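Local coordinates for protein restriction endonuclease LpnPI (Legionella pneumophila subsp. pneumophila str. Philadelphia 1, PDB 4RZL) that recognises modified cytosine in DNA through this N-terminal SRA-like domain, as part of a modification-dependent enzyme that probably cuts the DNA with a separate nuclease domain, at residues I41-R55 and I61-E73. Sequence-based numbering, arbitrary orientation.
Sequences ISKIIKGIGNMGGFR and IFKKLIVLYTNME
An antiparallel beta hairpin, strands 54-57 and 65-70, brings Arg55 against Val67 as a hydrogen-bonded pair: Arg55 N gives to Val67 O at 2.9 Å and Val67 N to Arg55 O at 2.7 Å. One step on, Phe54 and Leu68 form the non-hydrogen-bonded pair, and Tyr69 N closes the pairing on Gly53 O in a nearly straight bond (173°). On the Phe54 face, with CG anti to the backbone N (chi1 177°), beside the residue's own carbonyl carbon, the ring meets Leu68 and Ile66 at a slant, Leu68 CD2 lying 3.6 Å from Phe54 CD2 and Ile66 CG2 next to Phe54 CE2. Thr111 of helix 108-119 also touches the Phe54 side chain. The hairpin belongs to the large mixed sheet of the SRA-like DNA recognition domain, with strand 65-70 running parallel to strand 132-137 on its other edge. On the face carrying Arg55 and Val67, helix 40-44 and the type II beta turn Ile45-Ile48 pack against the strand. Ile45 CG2 meets Leu65 CD2 tip to tip at 3.9 Å, Ile48 CD1 touches both Leu65 CD2 and Val67 CG2, and Ile41 CD1 approaches Tyr69 CD1 at 3.9 Å. The extended Arg55 chain binds the returning loop: NE donates in plane to a lone pair of Gly52 O at 2.9 Å, NH1 to Gly49 O at 2.8 Å, and Asp39 adds a salt bridge. Beside it, the Tyr69 ring is turned 69° from the guanidinium plane.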
loop_
_atom_site.group_PDB
_atom_site.type_symbol
_atom_site.label_atom_id
_atom_site.label_comp_id
_atom_site.label_asym_id
_atom_site.label_seq_id
_atom_site.Cartn_x
_atom_site.Cartn_y
_atom_site.Cartn_z
ATOM N N ILE A 41 -5.619 -9.510 5.418
ATOM C CA ILE A 41 -5.997 -8.240 4.828
ATOM C C ILE A 41 -7.465 -8.193 4.389
ATOM O O ILE A 41 -8.157 -7.210 4.656
ATOM C CB ILE A 41 -5.109 -7.899 3.616
ATOM C CG1 ILE A 41 -3.694 -7.573 4.090
ATOM C CG2 ILE A 41 -5.676 -6.704 2.860
ATOM C CD1 ILE A 41 -2.716 -7.331 2.971
ATOM N N SER A 42 -7.945 -9.241 3.715
ATOM C CA SER A 42 -9.325 -9.242 3.223
ATOM C C SER A 42 -10.336 -9.381 4.365
ATOM O O SER A 42 -11.501 -9.028 4.217
ATOM C CB SER A 42 -9.542 -10.353 2.181
ATOM O OG SER A 42 -9.044 -11.594 2.647
ATOM N N LYS A 43 -9.900 -9.893 5.507
ATOM C CA LYS A 43 -10.790 -9.959 6.670
ATOM C C LYS A 43 -10.939 -8.591 7.341
ATOM O O LYS A 43 -12.023 -8.215 7.786
ATOM C CB LYS A 43 -10.282 -10.977 7.680
ATOM C CG LYS A 43 -11.335 -11.341 8.712
ATOM C CD LYS A 43 -10.909 -12.560 9.486
ATOM C CE LYS A 43 -12.042 -13.074 10.341
ATOM N NZ LYS A 43 -11.582 -14.247 11.118
ATOM N N ILE A 44 -9.839 -7.849 7.406
ATOM C CA ILE A 44 -9.844 -6.510 7.980
ATOM C C ILE A 44 -10.674 -5.555 7.133
ATOM O O ILE A 44 -11.431 -4.732 7.651
ATOM C CB ILE A 44 -8.410 -5.948 8.094
ATOM C CG1 ILE A 44 -7.541 -6.866 8.945
ATOM C CG2 ILE A 44 -8.420 -4.527 8.659
ATOM C CD1 ILE A 44 -6.049 -6.508 8.903
ATOM N N ILE A 45 -10.500 -5.648 5.818
ATOM C CA ILE A 45 -11.122 -4.690 4.911
ATOM C C ILE A 45 -12.025 -5.400 3.924
ATOM O O ILE A 45 -11.542 -6.013 2.975
ATOM C CB ILE A 45 -10.065 -3.885 4.127
ATOM C CG1 ILE A 45 -8.968 -3.390 5.070
ATOM C CG2 ILE A 45 -10.708 -2.732 3.382
ATOM C CD1 ILE A 45 -7.773 -2.765 4.352
ATOM N N LYS A 46 -13.332 -5.311 4.145
ATOM C CA LYS A 46 -14.296 -5.871 3.212
ATOM C C LYS A 46 -14.258 -5.078 1.911
ATOM O O LYS A 46 -14.305 -3.841 1.926
ATOM C CB LYS A 46 -15.711 -5.849 3.804
ATOM C CG LYS A 46 -15.892 -6.742 5.024
ATOM C CD LYS A 46 -17.375 -6.893 5.377
ATOM C CE LYS A 46 -17.578 -7.459 6.779
ATOM N NZ LYS A 46 -16.823 -8.719 7.008
ATOM N N GLY A 47 -14.161 -5.784 0.787
ATOM C CA GLY A 47 -14.075 -5.125 -0.504
ATOM C C GLY A 47 -12.718 -5.323 -1.145
ATOM O O GLY A 47 -12.538 -5.046 -2.326
ATOM N N ILE A 48 -11.761 -5.794 -0.349
ATOM C CA ILE A 48 -10.404 -6.061 -0.814
ATOM C C ILE A 48 -10.218 -7.569 -0.990
ATOM O O ILE A 48 -10.558 -8.338 -0.097
ATOM C CB ILE A 48 -9.342 -5.505 0.179
ATOM C CG1 ILE A 48 -9.348 -3.972 0.185
ATOM C CG2 ILE A 48 -7.949 -6.007 -0.165
ATOM C CD1 ILE A 48 -8.753 -3.349 -1.080
ATOM N N GLY A 49 -9.676 -7.988 -2.133
ATOM C CA GLY A 49 -9.462 -9.399 -2.410
ATOM C C GLY A 49 -8.436 -10.040 -1.490
ATOM O O GLY A 49 -7.755 -9.353 -0.725
ATOM N N ASN A 50 -8.313 -11.360 -1.549
ATOM C CA ASN A 50 -7.455 -12.037 -0.591
ATOM C C ASN A 50 -6.103 -12.471 -1.147
ATOM O O ASN A 50 -5.397 -13.249 -0.506
ATOM C CB ASN A 50 -8.181 -13.240 0.035
ATOM C CG ASN A 50 -8.624 -14.270 -0.986
ATOM O OD1 ASN A 50 -8.093 -14.345 -2.089
ATOM N ND2 ASN A 50 -9.587 -15.094 -0.601
ATOM N N MET A 51 -5.734 -11.950 -2.317
ATOM C CA MET A 51 -4.459 -12.312 -2.955
ATOM C C MET A 51 -3.848 -11.181 -3.782
ATOM O O MET A 51 -4.565 -10.398 -4.393
ATOM C CB MET A 51 -4.627 -13.541 -3.861
ATOM C CG MET A 51 -4.090 -14.837 -3.259
ATOM N N GLY A 52 -2.518 -11.115 -3.799
ATOM C CA GLY A 52 -1.810 -10.208 -4.687
ATOM C C GLY A 52 -1.027 -9.103 -4.004
ATOM O O GLY A 52 -1.375 -8.668 -2.901
ATOM N N GLY A 53 0.033 -8.649 -4.671
ATOM C CA GLY A 53 0.846 -7.551 -4.183
ATOM C C GLY A 53 0.138 -6.226 -4.382
ATOM O O GLY A 53 0.452 -5.216 -3.735
ATOM N N PHE A 54 -0.820 -6.227 -5.297
ATOM C CA PHE A 54 -1.577 -5.032 -5.604
ATOM C C PHE A 54 -3.061 -5.356 -5.561
ATOM O O PHE A 54 -3.534 -6.200 -6.313
ATOM C CB PHE A 54 -1.178 -4.464 -6.980
ATOM C CG PHE A 54 -1.979 -3.261 -7.383
ATOM C CD1 PHE A 54 -3.201 -3.404 -8.028
ATOM C CD2 PHE A 54 -1.523 -1.985 -7.098
ATOM C CE1 PHE A 54 -3.956 -2.294 -8.380
ATOM C CE2 PHE A 54 -2.271 -0.870 -7.451
ATOM C CZ PHE A 54 -3.488 -1.027 -8.089
ATOM N N ARG A 55 -3.798 -4.705 -4.669
ATOM C CA ARG A 55 -5.224 -4.992 -4.544
ATOM C C ARG A 55 -6.013 -3.703 -4.482
ATOM O O ARG A 55 -5.518 -2.687 -4.006
ATOM C CB ARG A 55 -5.502 -5.840 -3.299
ATOM C CG ARG A 55 -4.542 -7.007 -3.103
ATOM C CD ARG A 55 -4.947 -7.880 -1.914
ATOM N NE ARG A 55 -3.867 -8.764 -1.476
ATOM C CZ ARG A 55 -3.967 -9.610 -0.456
ATOM N NH1 ARG A 55 -5.101 -9.706 0.214
ATOM N NH2 ARG A 55 -2.940 -10.369 -0.115
ATOM N N ILE A 61 -12.746 2.667 -13.088
ATOM C CA ILE A 61 -11.332 2.917 -13.309
ATOM C C ILE A 61 -10.753 3.559 -12.056
ATOM O O ILE A 61 -9.575 3.371 -11.744
ATOM C CB ILE A 61 -11.078 3.815 -14.535
ATOM N N PHE A 62 -11.602 4.287 -11.324
ATOM C CA PHE A 62 -11.153 5.081 -10.179
ATOM C C PHE A 62 -11.602 4.496 -8.831
ATOM O O PHE A 62 -12.730 4.706 -8.365
ATOM C CB PHE A 62 -11.664 6.515 -10.309
ATOM N N LYS A 63 -10.656 3.830 -8.177
ATOM C CA LYS A 63 -10.931 2.999 -7.018
ATOM C C LYS A 63 -11.218 3.779 -5.736
ATOM O O LYS A 63 -10.958 4.979 -5.646
ATOM C CB LYS A 63 -9.752 2.058 -6.804
ATOM C CG LYS A 63 -9.316 1.333 -8.073
ATOM C CD LYS A 63 -10.406 0.381 -8.558
ATOM C CE LYS A 63 -10.074 -0.199 -9.926
ATOM N NZ LYS A 63 -11.119 -1.148 -10.403
ATOM N N LYS A 64 -11.770 3.076 -4.754
ATOM C CA LYS A 64 -12.068 3.649 -3.449
ATOM C C LYS A 64 -10.875 3.505 -2.506
ATOM O O LYS A 64 -10.702 4.287 -1.576
ATOM C CB LYS A 64 -13.294 2.959 -2.832
ATOM C CG LYS A 64 -14.614 3.188 -3.566
ATOM C CD LYS A 64 -15.164 4.583 -3.309
ATOM N N LEU A 65 -10.077 2.471 -2.735
ATOM C CA LEU A 65 -8.938 2.156 -1.875
ATOM C C LEU A 65 -7.981 1.273 -2.636
ATOM O O LEU A 65 -8.405 0.385 -3.384
ATOM C CB LEU A 65 -9.376 1.445 -0.584
ATOM C CG LEU A 65 -8.238 0.934 0.319
ATOM C CD1 LEU A 65 -7.538 2.087 1.032
ATOM C CD2 LEU A 65 -8.712 -0.110 1.331
ATOM N N ILE A 66 -6.692 1.514 -2.450
ATOM C CA ILE A 66 -5.688 0.597 -2.951
ATOM C C ILE A 66 -4.855 0.036 -1.805
ATOM O O ILE A 66 -4.406 0.766 -0.928
ATOM C CB ILE A 66 -4.792 1.292 -3.980
ATOM C CG1 ILE A 66 -5.585 1.504 -5.278
ATOM C CG2 ILE A 66 -3.532 0.489 -4.221
ATOM C CD1 ILE A 66 -4.895 2.376 -6.254
ATOM N N VAL A 67 -4.648 -1.270 -1.817
ATOM C CA VAL A 67 -3.761 -1.881 -0.853
ATOM C C VAL A 67 -2.514 -2.386 -1.579
ATOM O O VAL A 67 -2.603 -3.032 -2.626
ATOM C CB VAL A 67 -4.451 -3.042 -0.085
ATOM C CG1 VAL A 67 -3.433 -3.852 0.679
ATOM C CG2 VAL A 67 -5.510 -2.499 0.849
ATOM N N LEU A 68 -1.355 -2.047 -1.032
ATOM C CA LEU A 68 -0.088 -2.558 -1.515
ATOM C C LEU A 68 0.445 -3.533 -0.497
ATOM O O LEU A 68 0.551 -3.209 0.687
ATOM C CB LEU A 68 0.928 -1.438 -1.741
ATOM C CG LEU A 68 0.499 -0.320 -2.689
ATOM C CD1 LEU A 68 1.655 0.666 -2.844
ATOM C CD2 LEU A 68 0.057 -0.901 -4.021
ATOM N N TYR A 69 0.803 -4.720 -0.964
ATOM C CA TYR A 69 1.264 -5.770 -0.080
ATOM C C TYR A 69 2.582 -6.330 -0.591
ATOM O O TYR A 69 2.719 -6.653 -1.770
ATOM C CB TYR A 69 0.195 -6.873 0.032
ATOM C CG TYR A 69 0.703 -8.101 0.716
ATOM C CD1 TYR A 69 1.014 -8.068 2.063
ATOM C CD2 TYR A 69 0.892 -9.291 0.021
ATOM C CE1 TYR A 69 1.497 -9.174 2.711
ATOM C CE2 TYR A 69 1.373 -10.416 0.666
ATOM C CZ TYR A 69 1.671 -10.346 2.021
ATOM O OH TYR A 69 2.155 -11.432 2.705
ATOM N N THR A 70 3.565 -6.431 0.292
ATOM C CA THR A 70 4.841 -6.985 -0.107
ATOM C C THR A 70 5.379 -7.936 0.961
ATOM O O THR A 70 5.154 -7.739 2.157
ATOM C CB THR A 70 5.880 -5.884 -0.366
ATOM O OG1 THR A 70 7.161 -6.490 -0.555
ATOM C CG2 THR A 70 5.963 -4.931 0.803
ATOM N N ASN A 71 6.105 -8.962 0.538
ATOM C CA ASN A 71 6.666 -9.901 1.499
ATOM C C ASN A 71 8.070 -9.506 1.955
ATOM O O ASN A 71 8.594 -10.076 2.910
ATOM C CB ASN A 71 6.664 -11.329 0.935
ATOM C CG ASN A 71 7.534 -11.490 -0.302
ATOM O OD1 ASN A 71 8.500 -10.752 -0.517
ATOM N ND2 ASN A 71 7.196 -12.481 -1.120
ATOM N N MET A 72 8.672 -8.538 1.265
ATOM C CA MET A 72 10.024 -8.052 1.577
ATOM C C MET A 72 11.095 -9.158 1.614
ATOM O O MET A 72 12.126 -9.006 2.269
ATOM C CB MET A 72 10.024 -7.305 2.917
ATOM C CG MET A 72 8.908 -6.281 3.058
ATOM S SD MET A 72 9.390 -4.603 2.592
ATOM C CE MET A 72 10.411 -4.171 3.992
ATOM N N GLU A 73 10.869 -10.250 0.890
ATOM C CA GLU A 73 11.798 -11.383 0.902
ATOM C C GLU A 73 12.713 -11.430 -0.320
ATOM O O GLU A 73 13.792 -12.019 -0.259
ATOM C CB GLU A 73 11.034 -12.711 0.975
ATOM C CG GLU A 73 10.063 -12.846 2.130
ATOM C CD GLU A 73 9.171 -14.070 1.990
ATOM O OE1 GLU A 73 9.181 -14.688 0.904
ATOM O OE2 GLU A 73 8.459 -14.409 2.960
#